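Local coordinates for protein histidine--tRNA ligase (Thermus thermophilus HB27, PDB 4RDX) that charges tRNA(His) with L-histidine at the expense of ATP, working as a homodimeric class II aminoacyl-tRNA synthetase, at residues A[79-84]-A[109-114]; A[127-132]-A[307-312]; A[263-268]-A[291-296]. One frame throughout, in Å; residues are numbered along the deposited sequence.

Overall arrangement
All three contacts are largely buried within the catalytic domain, but at different depths. Contact 2 is at the core, its centre about 4 Å from the centre of the chain; that of contact 1 lies about 11 Å away. Contact 3, about 24 Å out, is the most peripheral, with Asp-291 and Gly-292 partly exposed. Contacts 1 and 2 use neighbouring strands of one sheet, 104-113 and 125-134, and both touch AMP; contacts 2 and 3 both touch the bound histidine. Contact 2 is regular antiparallel pairing with aromatic packing. Contact 1 relies on arginines that grip carbonyl oxygens and a phosphate. Contact 3 has one backbone bond and a tyrosine-leucine packing; its Tyr-265 touches Glu-83 of contact 1.

Contact 1 (A[79-84]-A[109-114]); sequences TLRPEG and AGPMFR. With AMP (adenosine monophosphate), chain C; nucleotides of chain B.
With CG anti to its carbonyl carbon (chi1 -68°) and the chain extended from CG to NE, Arg-114 brings one edge of its guanidinium to the carbonyl of Pro-82. Arg-114 NE lies 2.9 Å from Pro-82 O, and Arg-114 NH2 reaches the same Pro-82 O at 3.1 Å, both from one face of the peptide plane. This side-on grip fixes the rotation of the guanidinium and presents its outer nitrogens to the nucleotide. Arg-114 NH2 donates to AMP O1P at 2.7 Å, while the bond from Arg-114 NH1 to AMP O2P, 3.1 Å long, is almost straight (174°). Toward AMP, Pro-82 thus appears to act as a second-shell residue that positions Arg-114. Over a face of the guanidinium lies the purine of A78 of the tRNA, chain B, whose C2 is also 3.5 Å from Pro-82 CB. Strand 104-113 and its antiparallel neighbour 125-134 form motif 2 of class II synthetases, and Arg-114, just past the end of the first strand, matches the motif's phosphate-binding arginine. Further back, Phe-113 N donates to Arg-81 O at 2.8 Å, and a water bridges Leu-80 O and Phe-113 O, donating to both. The Arg-81 chain bends at chi3 (51°), turning its guanidinium edge to Pro-111 O; the bond from NE is weak, and the one from NH2 is modelled too short for its length to be trusted. Met-112 SD lies obliquely to that guanidinium, and Met-112 CE meets Gly-84 CA at 3.8 Å. Above one face of the Phe-113 ring, toward the rim, sits Leu-80 CD2, 4.1 Å from the ring plane. From the second subunit, Phe-46 packs on Leu-80 and Ile-45 on Phe-113, placing this end of the contact at the dimer interface.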
loop_
_atom_site.group_PDB
_atom_site.type_symbol
_atom_site.label_atom_id
_atom_site.label_comp_id
_atom_site.label_asym_id
_atom_site.label_seq_id
_atom_site.Cartn_x
_atom_site.Cartn_y
_atom_site.Cartn_z
ATOM N N THR A 79 4.749 -16.728 -9.526
ATOM C CA THR A 79 5.049 -15.566 -10.340
ATOM C C THR A 79 4.695 -14.288 -9.594
ATOM O O THR A 79 3.582 -14.147 -9.066
ATOM C CB THR A 79 4.300 -15.606 -11.688
ATOM O OG1 THR A 79 4.896 -16.594 -12.538
ATOM C CG2 THR A 79 4.372 -14.258 -12.381
ATOM N N LEU A 80 5.666 -13.382 -9.529
ATOM C CA LEU A 80 5.431 -12.029 -9.064
ATOM C C LEU A 80 4.452 -11.359 -10.019
ATOM O O LEU A 80 4.688 -11.302 -11.227
ATOM C CB LEU A 80 6.745 -11.248 -9.003
ATOM C CG LEU A 80 7.350 -11.007 -7.617
ATOM C CD1 LEU A 80 7.455 -12.304 -6.827
ATOM C CD2 LEU A 80 8.711 -10.344 -7.735
ATOM N N ARG A 81 3.353 -10.870 -9.452
ATOM C CA ARG A 81 2.255 -10.239 -10.181
ATOM C C ARG A 81 2.731 -9.266 -11.263
ATOM O O ARG A 81 3.347 -8.246 -10.955
ATOM C CB ARG A 81 1.369 -9.500 -9.169
ATOM C CG ARG A 81 -0.072 -9.267 -9.583
ATOM C CD ARG A 81 -0.850 -8.625 -8.441
ATOM N NE ARG A 81 -0.172 -7.443 -7.912
ATOM C CZ ARG A 81 -0.397 -6.933 -6.705
ATOM N NH1 ARG A 81 -1.281 -7.501 -5.893
ATOM N NH2 ARG A 81 0.262 -5.855 -6.304
ATOM N N PRO A 82 2.449 -9.580 -12.538
ATOM C CA PRO A 82 2.772 -8.662 -13.635
ATOM C C PRO A 82 1.581 -7.796 -14.056
ATOM O O PRO A 82 1.775 -6.732 -14.644
ATOM C CB PRO A 82 3.157 -9.614 -14.763
ATOM C CG PRO A 82 2.273 -10.788 -14.545
ATOM C CD PRO A 82 2.079 -10.915 -13.040
ATOM N N GLU A 83 0.367 -8.249 -13.744
ATOM C CA GLU A 83 -0.852 -7.512 -14.074
ATOM C C GLU A 83 -1.931 -7.709 -13.011
ATOM O O GLU A 83 -1.862 -8.638 -12.208
ATOM C CB GLU A 83 -1.388 -7.943 -15.442
ATOM C CG GLU A 83 -1.575 -9.445 -15.593
ATOM C CD GLU A 83 -2.987 -9.822 -16.001
ATOM O OE1 GLU A 83 -3.163 -10.889 -16.631
ATOM O OE2 GLU A 83 -3.922 -9.055 -15.691
ATOM N N GLY A 84 -2.930 -6.832 -13.015
ATOM C CA GLY A 84 -3.986 -6.888 -12.022
ATOM C C GLY A 84 -5.155 -7.779 -12.405
ATOM O O GLY A 84 -5.588 -8.614 -11.607
ATOM N N ALA A 109 -5.234 -1.096 -5.924
ATOM C CA ALA A 109 -4.064 -0.270 -6.187
ATOM C C ALA A 109 -2.834 -0.901 -5.558
ATOM O O ALA A 109 -2.826 -1.190 -4.361
ATOM C CB ALA A 109 -4.273 1.139 -5.669
ATOM N N GLY A 110 -1.799 -1.128 -6.362
ATOM C CA GLY A 110 -0.623 -1.806 -5.846
ATOM C C GLY A 110 0.499 -2.084 -6.826
ATOM O O GLY A 110 0.376 -1.812 -8.022
ATOM N N PRO A 111 1.613 -2.630 -6.312
ATOM C CA PRO A 111 2.807 -2.966 -7.093
ATOM C C PRO A 111 2.590 -4.054 -8.133
ATOM O O PRO A 111 1.894 -5.045 -7.906
ATOM C CB PRO A 111 3.801 -3.446 -6.029
ATOM C CG PRO A 111 2.957 -3.848 -4.872
ATOM C CD PRO A 111 1.826 -2.867 -4.876
ATOM N N MET A 112 3.212 -3.837 -9.284
ATOM C CA MET A 112 3.226 -4.770 -10.393
ATOM C C MET A 112 4.689 -4.924 -10.801
ATOM O O MET A 112 5.488 -3.993 -10.632
ATOM C CB MET A 112 2.406 -4.211 -11.560
ATOM C CG MET A 112 0.981 -3.783 -11.196
ATOM S SD MET A 112 -0.068 -5.146 -10.644
ATOM C CE MET A 112 -1.646 -4.334 -10.423
ATOM N N PHE A 113 5.033 -6.088 -11.346
ATOM C CA PHE A 113 6.421 -6.426 -11.629
ATOM C C PHE A 113 6.606 -6.993 -13.035
ATOM O O PHE A 113 5.968 -7.981 -13.403
ATOM C CB PHE A 113 6.930 -7.435 -10.598
ATOM C CG PHE A 113 6.658 -7.034 -9.178
ATOM C CD1 PHE A 113 7.599 -6.324 -8.456
ATOM C CD2 PHE A 113 5.459 -7.358 -8.568
ATOM C CE1 PHE A 113 7.349 -5.947 -7.152
ATOM C CE2 PHE A 113 5.203 -6.981 -7.267
ATOM C CZ PHE A 113 6.149 -6.275 -6.558
ATOM N N ARG A 114 7.481 -6.367 -13.818
ATOM C CA ARG A 114 7.790 -6.845 -15.166
ATOM C C ARG A 114 9.294 -6.807 -15.427
ATOM O O ARG A 114 10.029 -6.089 -14.753
ATOM C CB ARG A 114 7.012 -6.042 -16.217
ATOM C CG ARG A 114 5.514 -6.307 -16.169
ATOM C CD ARG A 114 4.703 -5.371 -17.048
ATOM N NE ARG A 114 3.275 -5.557 -16.801
ATOM C CZ ARG A 114 2.305 -4.980 -17.503
ATOM N NH1 ARG A 114 2.599 -4.173 -18.514
ATOM N NH2 ARG A 114 1.035 -5.215 -17.194
HETATM P P AMP C . -0.699 -2.544 -19.363
HETATM O O1P AMP C . -0.805 -3.597 -18.286
HETATM O O2P AMP C . 0.474 -2.735 -20.290
HETATM O O3P AMP C . -2.006 -2.231 -20.045
HETATM O "O5'" AMP C . -0.361 -1.228 -18.533
HETATM C "C5'" AMP C . -1.365 -0.270 -18.230
HETATM C "C4'" AMP C . -0.745 1.016 -17.744
HETATM O "O4'" AMP C . 0.155 0.718 -16.646
HETATM C "C3'" AMP C . 0.119 1.746 -18.764
HETATM O "O3'" AMP C . -0.634 2.604 -19.602
HETATM C "C2'" AMP C . 1.140 2.479 -17.902
HETATM O "O2'" AMP C . 0.599 3.694 -17.405
HETATM C "C1'" AMP C . 1.318 1.510 -16.733
HETATM N N9 AMP C . 2.473 0.612 -16.921
HETATM C C8 AMP C . 2.457 -0.550 -17.599
HETATM N N7 AMP C . 3.678 -1.148 -17.586
HETATM C C5 AMP C . 4.504 -0.353 -16.878
HETATM C C6 AMP C . 5.932 -0.381 -16.482
HETATM N N6 AMP C . 6.744 -1.408 -16.836
HETATM N N1 AMP C . 6.400 0.650 -15.742
HETATM C C2 AMP C . 5.606 1.675 -15.384
HETATM N N3 AMP C . 4.305 1.769 -15.708
HETATM C C4 AMP C . 3.706 0.804 -16.443
ATOM P P A B 78 -0.570 -5.222 -25.149
ATOM O OP1 A B 78 -0.355 -5.304 -26.617
ATOM O OP2 A B 78 -1.025 -3.945 -24.542
ATOM O "O5'" A B 78 -1.611 -6.351 -24.726
ATOM C "C5'" A B 78 -1.174 -7.499 -24.011
ATOM C "C4'" A B 78 -1.484 -7.386 -22.538
ATOM O "O4'" A B 78 -0.699 -8.359 -21.798
ATOM C "C3'" A B 78 -1.134 -6.057 -21.886
ATOM O "O3'" A B 78 -2.117 -5.059 -22.101
ATOM C "C2'" A B 78 -0.951 -6.435 -20.423
ATOM O "O2'" A B 78 -2.208 -6.568 -19.778
ATOM C "C1'" A B 78 -0.321 -7.823 -20.547
ATOM N N9 A B 78 1.153 -7.777 -20.480
ATOM C C8 A B 78 2.008 -6.967 -21.183
ATOM N N7 A B 78 3.275 -7.157 -20.912
ATOM C C5 A B 78 3.254 -8.168 -19.965
ATOM C C6 A B 78 4.282 -8.829 -19.271
ATOM N N6 A B 78 5.578 -8.554 -19.435
ATOM N N1 A B 78 3.926 -9.794 -18.394
ATOM C C2 A B 78 2.624 -10.064 -18.233
ATOM N N3 A B 78 1.568 -9.513 -18.826
ATOM C C4 A B 78 1.956 -8.562 -19.692
HETATM O O HOH W 1 6.435 -10.675 -13.072
#

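Contact 2 (A[127-132]-A[307-312]); sequences HQVNYE and FAFGVE. With AMP (adenosine monophosphate), chain C; HIS (histidine), chain D.
His-127 is held to Glu-312 by backbone and ring together: His-127 N donates to the syn lone pair of Glu-312 OE1 at 3.1 Å, and His-127 ND1 meets Glu-312 OE2 at 3.0 Å, close to the plane of the imidazole. Gln-128, extended beyond CG, carries its NE2 to AMP O4' at 3.2 Å. Val-129 pairs with Phe-309 through two backbone bonds and sets its CB over the face of the Phe-309 ring, 4.0 Å from the centroid. Asn-130 ND2 donates back to Gln-128 OE1 from above the amide plane of Gln-128 and so steadies that amide. Tyr-131 pairs with Phe-307 as Val-129 does with Phe-309, its CB 3.8 Å from the centroid of the Phe-307 ring; the two rings are slid apart and barely overlap. At Glu-132, OE2 takes a weak bond from NE2 of the bound histidine, and OE1 is bonded to Tyr-290. The strands run antiparallel (161°), joining motif 2 to the strand-helix unit of class II motif 3. Helices 17-35 and 139-156 pack on the aromatic face, helix 85-94 touches Asn-130 and Glu-132, and strands 104-113 and 283-290 flank the pair.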
loop_
_atom_site.group_PDB
_atom_site.type_symbol
_atom_site.label_atom_id
_atom_site.label_comp_id
_atom_site.label_asym_id
_atom_site.label_seq_id
_atom_site.Cartn_x
_atom_site.Cartn_y
_atom_site.Cartn_z
ATOM N N HIS A 127 3.637 0.914 -10.024
ATOM C CA HIS A 127 2.374 0.847 -9.296
ATOM C C HIS A 127 1.175 1.104 -10.197
ATOM O O HIS A 127 1.189 2.007 -11.036
ATOM C CB HIS A 127 2.386 1.789 -8.092
ATOM C CG HIS A 127 3.442 1.453 -7.085
ATOM N ND1 HIS A 127 4.784 1.669 -7.316
ATOM C CD2 HIS A 127 3.359 0.895 -5.855
ATOM C CE1 HIS A 127 5.481 1.268 -6.269
ATOM N NE2 HIS A 127 4.640 0.794 -5.366
ATOM N N GLN A 128 0.140 0.292 -10.022
ATOM C CA GLN A 128 -1.023 0.355 -10.892
ATOM C C GLN A 128 -2.311 0.557 -10.115
ATOM O O GLN A 128 -2.432 0.140 -8.957
ATOM C CB GLN A 128 -1.130 -0.925 -11.723
ATOM C CG GLN A 128 -0.883 -0.744 -13.206
ATOM C CD GLN A 128 -0.959 -2.058 -13.960
ATOM O OE1 GLN A 128 -1.475 -3.051 -13.445
ATOM N NE2 GLN A 128 -0.438 -2.073 -15.183
ATOM N N VAL A 129 -3.267 1.218 -10.761
ATOM C CA VAL A 129 -4.643 1.201 -10.291
ATOM C C VAL A 129 -5.469 0.438 -11.312
ATOM O O VAL A 129 -5.383 0.695 -12.511
ATOM C CB VAL A 129 -5.226 2.610 -10.111
ATOM C CG1 VAL A 129 -6.689 2.530 -9.681
ATOM C CG2 VAL A 129 -4.411 3.394 -9.102
ATOM N N ASN A 130 -6.256 -0.510 -10.821
ATOM C CA ASN A 130 -7.042 -1.404 -11.651
ATOM C C ASN A 130 -8.513 -1.320 -11.293
ATOM O O ASN A 130 -8.869 -1.177 -10.123
ATOM C CB ASN A 130 -6.576 -2.846 -11.459
ATOM C CG ASN A 130 -5.354 -3.182 -12.282
ATOM O OD1 ASN A 130 -5.453 -3.841 -13.317
ATOM N ND2 ASN A 130 -4.189 -2.738 -11.825
ATOM N N TYR A 131 -9.355 -1.414 -12.315
ATOM C CA TYR A 131 -10.800 -1.463 -12.156
ATOM C C TYR A 131 -11.335 -2.596 -13.014
ATOM O O TYR A 131 -10.925 -2.740 -14.164
ATOM C CB TYR A 131 -11.426 -0.144 -12.612
ATOM C CG TYR A 131 -12.930 -0.203 -12.779
ATOM C CD1 TYR A 131 -13.772 -0.042 -11.686
ATOM C CD2 TYR A 131 -13.508 -0.408 -14.029
ATOM C CE1 TYR A 131 -15.143 -0.088 -11.826
ATOM C CE2 TYR A 131 -14.881 -0.460 -14.180
ATOM C CZ TYR A 131 -15.693 -0.298 -13.074
ATOM O OH TYR A 131 -17.061 -0.344 -13.212
ATOM N N GLU A 132 -12.238 -3.398 -12.458
ATOM C CA GLU A 132 -12.923 -4.439 -13.219
ATOM C C GLU A 132 -14.419 -4.466 -12.929
ATOM O O GLU A 132 -14.848 -4.383 -11.785
ATOM C CB GLU A 132 -12.333 -5.824 -12.935
ATOM C CG GLU A 132 -10.853 -5.964 -13.237
ATOM C CD GLU A 132 -10.507 -5.650 -14.680
ATOM O OE1 GLU A 132 -11.351 -5.895 -15.567
ATOM O OE2 GLU A 132 -9.389 -5.151 -14.925
ATOM N N PHE A 307 -9.956 -1.497 -16.649
ATOM C CA PHE A 307 -8.774 -0.743 -17.038
ATOM C C PHE A 307 -7.697 -0.730 -15.968
ATOM O O PHE A 307 -7.952 -1.040 -14.804
ATOM C CB PHE A 307 -9.154 0.691 -17.420
ATOM C CG PHE A 307 -9.705 1.508 -16.281
ATOM C CD1 PHE A 307 -8.858 2.120 -15.368
ATOM C CD2 PHE A 307 -11.071 1.671 -16.135
ATOM C CE1 PHE A 307 -9.357 2.882 -14.326
ATOM C CE2 PHE A 307 -11.590 2.440 -15.099
ATOM C CZ PHE A 307 -10.726 3.033 -14.185
ATOM N N ALA A 308 -6.489 -0.374 -16.380
ATOM C CA ALA A 308 -5.386 -0.179 -15.454
ATOM C C ALA A 308 -4.596 1.049 -15.875
ATOM O O ALA A 308 -4.440 1.304 -17.067
ATOM C CB ALA A 308 -4.488 -1.404 -15.425
ATOM N N PHE A 309 -4.133 1.831 -14.903
ATOM C CA PHE A 309 -3.235 2.942 -15.210
ATOM C C PHE A 309 -2.023 3.009 -14.279
ATOM O O PHE A 309 -2.050 2.462 -13.165
ATOM C CB PHE A 309 -3.972 4.289 -15.314
ATOM C CG PHE A 309 -4.413 4.877 -14.001
ATOM C CD1 PHE A 309 -3.501 5.477 -13.139
ATOM C CD2 PHE A 309 -5.755 4.897 -13.663
ATOM C CE1 PHE A 309 -3.917 6.040 -11.945
ATOM C CE2 PHE A 309 -6.179 5.462 -12.475
ATOM C CZ PHE A 309 -5.260 6.034 -11.615
ATOM N N GLY A 310 -0.967 3.672 -14.751
ATOM C CA GLY A 310 0.281 3.747 -14.011
ATOM C C GLY A 310 0.426 5.013 -13.193
ATOM O O GLY A 310 0.469 6.113 -13.746
ATOM N N VAL A 311 0.515 4.847 -11.877
ATOM C CA VAL A 311 0.639 5.966 -10.943
ATOM C C VAL A 311 1.851 6.853 -11.257
ATOM O O VAL A 311 1.775 8.083 -11.181
ATOM C CB VAL A 311 0.733 5.449 -9.488
ATOM C CG1 VAL A 311 0.900 6.604 -8.519
ATOM C CG2 VAL A 311 -0.505 4.621 -9.141
ATOM N N GLU A 312 2.959 6.218 -11.633
ATOM C CA GLU A 312 4.171 6.939 -12.011
ATOM C C GLU A 312 3.949 7.862 -13.211
ATOM O O GLU A 312 4.273 9.054 -13.157
ATOM C CB GLU A 312 5.319 5.970 -12.313
ATOM C CG GLU A 312 5.923 5.291 -11.098
ATOM C CD GLU A 312 5.118 4.087 -10.641
ATOM O OE1 GLU A 312 4.175 3.695 -11.364
ATOM O OE2 GLU A 312 5.433 3.531 -9.566
HETATM P P AMP C . -0.699 -2.544 -19.363
HETATM O O1P AMP C . -0.805 -3.597 -18.286
HETATM O O2P AMP C . 0.474 -2.735 -20.290
HETATM O O3P AMP C . -2.006 -2.231 -20.045
HETATM O "O5'" AMP C . -0.361 -1.228 -18.533
HETATM C "C5'" AMP C . -1.365 -0.270 -18.230
HETATM C "C4'" AMP C . -0.745 1.016 -17.744
HETATM O "O4'" AMP C . 0.155 0.718 -16.646
HETATM C "C3'" AMP C . 0.119 1.746 -18.764
HETATM O "O3'" AMP C . -0.634 2.604 -19.602
HETATM C "C2'" AMP C . 1.140 2.479 -17.902
HETATM O "O2'" AMP C . 0.599 3.694 -17.405
HETATM C "C1'" AMP C . 1.318 1.510 -16.733
HETATM N N9 AMP C . 2.473 0.612 -16.921
HETATM C C8 AMP C . 2.457 -0.550 -17.599
HETATM N N7 AMP C . 3.678 -1.148 -17.586
HETATM C C5 AMP C . 4.504 -0.353 -16.878
HETATM C C6 AMP C . 5.932 -0.381 -16.482
HETATM N N6 AMP C . 6.744 -1.408 -16.836
HETATM N N1 AMP C . 6.400 0.650 -15.742
HETATM C C2 AMP C . 5.606 1.675 -15.384
HETATM N N3 AMP C . 4.305 1.769 -15.708
HETATM C C4 AMP C . 3.706 0.804 -16.443
HETATM N N HIS D . -3.359 -4.037 -20.072
HETATM C CA HIS D . -4.759 -4.385 -19.870
HETATM C C HIS D . -5.600 -3.730 -20.955
HETATM O O HIS D . -6.698 -4.184 -21.267
HETATM C CB HIS D . -5.219 -3.934 -18.480
HETATM C CG HIS D . -6.643 -4.300 -18.166
HETATM N ND1 HIS D . -7.408 -5.104 -18.969
HETATM C CD2 HIS D . -7.424 -3.943 -17.121
HETATM C CE1 HIS D . -8.604 -5.242 -18.443
HETATM N NE2 HIS D . -8.649 -4.551 -17.313
HETATM O OXT HIS D . -5.193 -2.730 -21.544
#

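Contact 3 (A[263-268]-A[291-296]); sequences LDYYVR and DGLSEL. With HIS (histidine), chain D.
A mainly apolar loop-to-helix packing, Tyr-265 against Leu-293, with one backbone bond from Asp-291, joins the turn before strand 266-267 to the short helix 293-296 that follows strand 283-290. The sequences around these segments, RGLDYY and GGRYDG, are signatures of histidyl-tRNA synthetases. Leu-293 CD1 stands over a face of the Tyr-265 ring, 3.8 Å from its centroid and 23° off the ring normal, and Leu-293 CD2 is 3.7 Å from Tyr-265 CE1. On the opposite face of the ring lies Leu-263 CB. Tyr-265 takes up this place with CG in the crowded position between the backbone N and the carbonyl carbon (chi1 57°). Asp-291 N donates to Tyr-265 O at 2.9 Å with an angle of 166° at the hydrogen, and beside this bond Val-267 CG2 packs on Asp-291 CB at 3.7 Å. The carboxylate of Asp-291 is engaged elsewhere, in a salt bridge with Arg-301. Tyr-265 OH is hydrogen-bonded to Lys-54 NZ, and Tyr-265 CE1 lies 3.7 Å above the ring plane of Tyr-266, whose CE1 is 3.3 Å from O of the bound histidine. With an alanine here the Leu-293 methyls would probably lose their aromatic surface, Tyr-266 its ring neighbour and Lys-54 its hydroxyl partner. The geometry is consistent with a second-shell role for Tyr-265, its ring backing the pocket tyrosine Tyr-266 while its hydroxyl is tied to Lys-54.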
loop_
_atom_site.group_PDB
_atom_site.type_symbol
_atom_site.label_atom_id
_atom_site.label_comp_id
_atom_site.label_asym_id
_atom_site.label_seq_id
_atom_site.Cartn_x
_atom_site.Cartn_y
_atom_site.Cartn_z
ATOM N N LEU A 263 -2.746 -10.713 -25.904
ATOM C CA LEU A 263 -3.472 -11.928 -25.527
ATOM C C LEU A 263 -4.855 -12.011 -26.172
ATOM O O LEU A 263 -5.592 -11.028 -26.208
ATOM C CB LEU A 263 -3.583 -12.033 -24.002
ATOM C CG LEU A 263 -2.249 -12.257 -23.288
ATOM C CD1 LEU A 263 -2.400 -12.155 -21.777
ATOM C CD2 LEU A 263 -1.664 -13.606 -23.683
ATOM N N ASP A 264 -5.205 -13.192 -26.672
ATOM C CA ASP A 264 -6.443 -13.345 -27.424
ATOM C C ASP A 264 -7.674 -13.701 -26.589
ATOM O O ASP A 264 -8.618 -14.297 -27.108
ATOM C CB ASP A 264 -6.271 -14.337 -28.585
ATOM C CG ASP A 264 -5.789 -15.704 -28.133
ATOM O OD1 ASP A 264 -6.189 -16.163 -27.046
ATOM O OD2 ASP A 264 -5.012 -16.333 -28.883
ATOM N N TYR A 265 -7.679 -13.344 -25.306
ATOM C CA TYR A 265 -8.922 -13.423 -24.543
ATOM C C TYR A 265 -9.582 -12.054 -24.471
ATOM O O TYR A 265 -10.698 -11.912 -23.966
ATOM C CB TYR A 265 -8.743 -14.064 -23.155
ATOM C CG TYR A 265 -7.742 -13.413 -22.217
ATOM C CD1 TYR A 265 -7.901 -12.100 -21.785
ATOM C CD2 TYR A 265 -6.664 -14.135 -21.722
ATOM C CE1 TYR A 265 -6.995 -11.518 -20.919
ATOM C CE2 TYR A 265 -5.756 -13.562 -20.854
ATOM C CZ TYR A 265 -5.926 -12.255 -20.455
ATOM O OH TYR A 265 -5.023 -11.683 -19.590
ATOM N N TYR A 266 -8.876 -11.051 -24.983
ATOM C CA TYR A 266 -9.451 -9.729 -25.164
ATOM C C TYR A 266 -10.380 -9.746 -26.367
ATOM O O TYR A 266 -10.005 -10.219 -27.441
ATOM C CB TYR A 266 -8.359 -8.680 -25.368
ATOM C CG TYR A 266 -7.498 -8.430 -24.151
ATOM C CD1 TYR A 266 -7.932 -7.601 -23.128
ATOM C CD2 TYR A 266 -6.242 -9.004 -24.035
ATOM C CE1 TYR A 266 -7.143 -7.366 -22.018
ATOM C CE2 TYR A 266 -5.449 -8.774 -22.930
ATOM C CZ TYR A 266 -5.904 -7.955 -21.927
ATOM O OH TYR A 266 -5.116 -7.723 -20.826
ATOM N N VAL A 267 -11.597 -9.248 -26.179
ATOM C CA VAL A 267 -12.570 -9.172 -27.260
ATOM C C VAL A 267 -13.280 -7.824 -27.237
ATOM O O VAL A 267 -13.313 -7.151 -26.206
ATOM C CB VAL A 267 -13.617 -10.299 -27.164
ATOM C CG1 VAL A 267 -12.981 -11.650 -27.434
ATOM C CG2 VAL A 267 -14.299 -10.277 -25.801
ATOM N N ARG A 268 -13.838 -7.436 -28.381
ATOM C CA ARG A 268 -14.605 -6.197 -28.497
ATOM C C ARG A 268 -13.821 -4.951 -28.076
ATOM O O ARG A 268 -12.715 -4.712 -28.559
ATOM C CB ARG A 268 -15.929 -6.305 -27.729
ATOM C CG ARG A 268 -17.017 -7.068 -28.488
ATOM C CD ARG A 268 -17.688 -8.135 -27.631
ATOM N NE ARG A 268 -18.421 -9.104 -28.445
ATOM C CZ ARG A 268 -19.739 -9.104 -28.617
ATOM N NH1 ARG A 268 -20.491 -8.188 -28.023
ATOM N NH2 ARG A 268 -20.308 -10.026 -29.380
ATOM N N ASP A 291 -13.172 -11.950 -22.384
ATOM C CA ASP A 291 -14.111 -13.051 -22.329
ATOM C C ASP A 291 -13.330 -14.314 -22.659
ATOM O O ASP A 291 -12.855 -14.481 -23.782
ATOM C CB ASP A 291 -15.221 -12.828 -23.355
ATOM C CG ASP A 291 -16.479 -13.602 -23.034
ATOM O OD1 ASP A 291 -16.807 -13.736 -21.836
ATOM O OD2 ASP A 291 -17.142 -14.073 -23.982
ATOM N N GLY A 292 -13.182 -15.193 -21.673
ATOM C CA GLY A 292 -12.386 -16.395 -21.841
ATOM C C GLY A 292 -11.356 -16.541 -20.738
ATOM O O GLY A 292 -10.823 -17.625 -20.512
ATOM N N LEU A 293 -11.088 -15.436 -20.048
ATOM C CA LEU A 293 -10.095 -15.394 -18.979
ATOM C C LEU A 293 -10.419 -16.362 -17.840
ATOM O O LEU A 293 -9.573 -17.158 -17.431
ATOM C CB LEU A 293 -9.969 -13.959 -18.450
ATOM C CG LEU A 293 -8.815 -13.585 -17.514
ATOM C CD1 LEU A 293 -7.554 -14.343 -17.883
ATOM C CD2 LEU A 293 -8.566 -12.084 -17.572
ATOM N N SER A 294 -11.652 -16.301 -17.347
ATOM C CA SER A 294 -12.073 -17.104 -16.202
ATOM C C SER A 294 -12.098 -18.607 -16.493
ATOM O O SER A 294 -11.997 -19.421 -15.573
ATOM C CB SER A 294 -13.440 -16.639 -15.694
ATOM O OG SER A 294 -14.426 -16.770 -16.701
ATOM N N GLU A 295 -12.235 -18.975 -17.767
ATOM C CA GLU A 295 -12.211 -20.384 -18.163
ATOM C C GLU A 295 -10.796 -20.959 -18.105
ATOM O O GLU A 295 -10.600 -22.095 -17.676
ATOM C CB GLU A 295 -12.807 -20.578 -19.561
ATOM C CG GLU A 295 -14.324 -20.471 -19.634
ATOM C CD GLU A 295 -14.796 -19.068 -19.962
ATOM O OE1 GLU A 295 -14.062 -18.106 -19.650
ATOM O OE2 GLU A 295 -15.893 -18.927 -20.545
ATOM N N LEU A 296 -9.815 -20.167 -18.530
ATOM C CA LEU A 296 -8.413 -20.542 -18.389
ATOM C C LEU A 296 -8.030 -20.601 -16.911
ATOM O O LEU A 296 -7.068 -21.276 -16.535
ATOM C CB LEU A 296 -7.504 -19.572 -19.150
ATOM C CG LEU A 296 -7.465 -19.737 -20.673
ATOM C CD1 LEU A 296 -7.917 -18.475 -21.393
ATOM C CD2 LEU A 296 -6.076 -20.152 -21.146
HETATM N N HIS D . -3.359 -4.037 -20.072
HETATM C CA HIS D . -4.759 -4.385 -19.870
HETATM C C HIS D . -5.600 -3.730 -20.955
HETATM O O HIS D . -6.698 -4.184 -21.267
HETATM C CB HIS D . -5.219 -3.934 -18.480
HETATM C CG HIS D . -6.643 -4.300 -18.166
HETATM N ND1 HIS D . -7.408 -5.104 -18.969
HETATM C CD2 HIS D . -7.424 -3.943 -17.121
HETATM C CE1 HIS D . -8.604 -5.242 -18.443
HETATM N NE2 HIS D . -8.649 -4.551 -17.313
HETATM O OXT HIS D . -5.193 -2.730 -21.544
#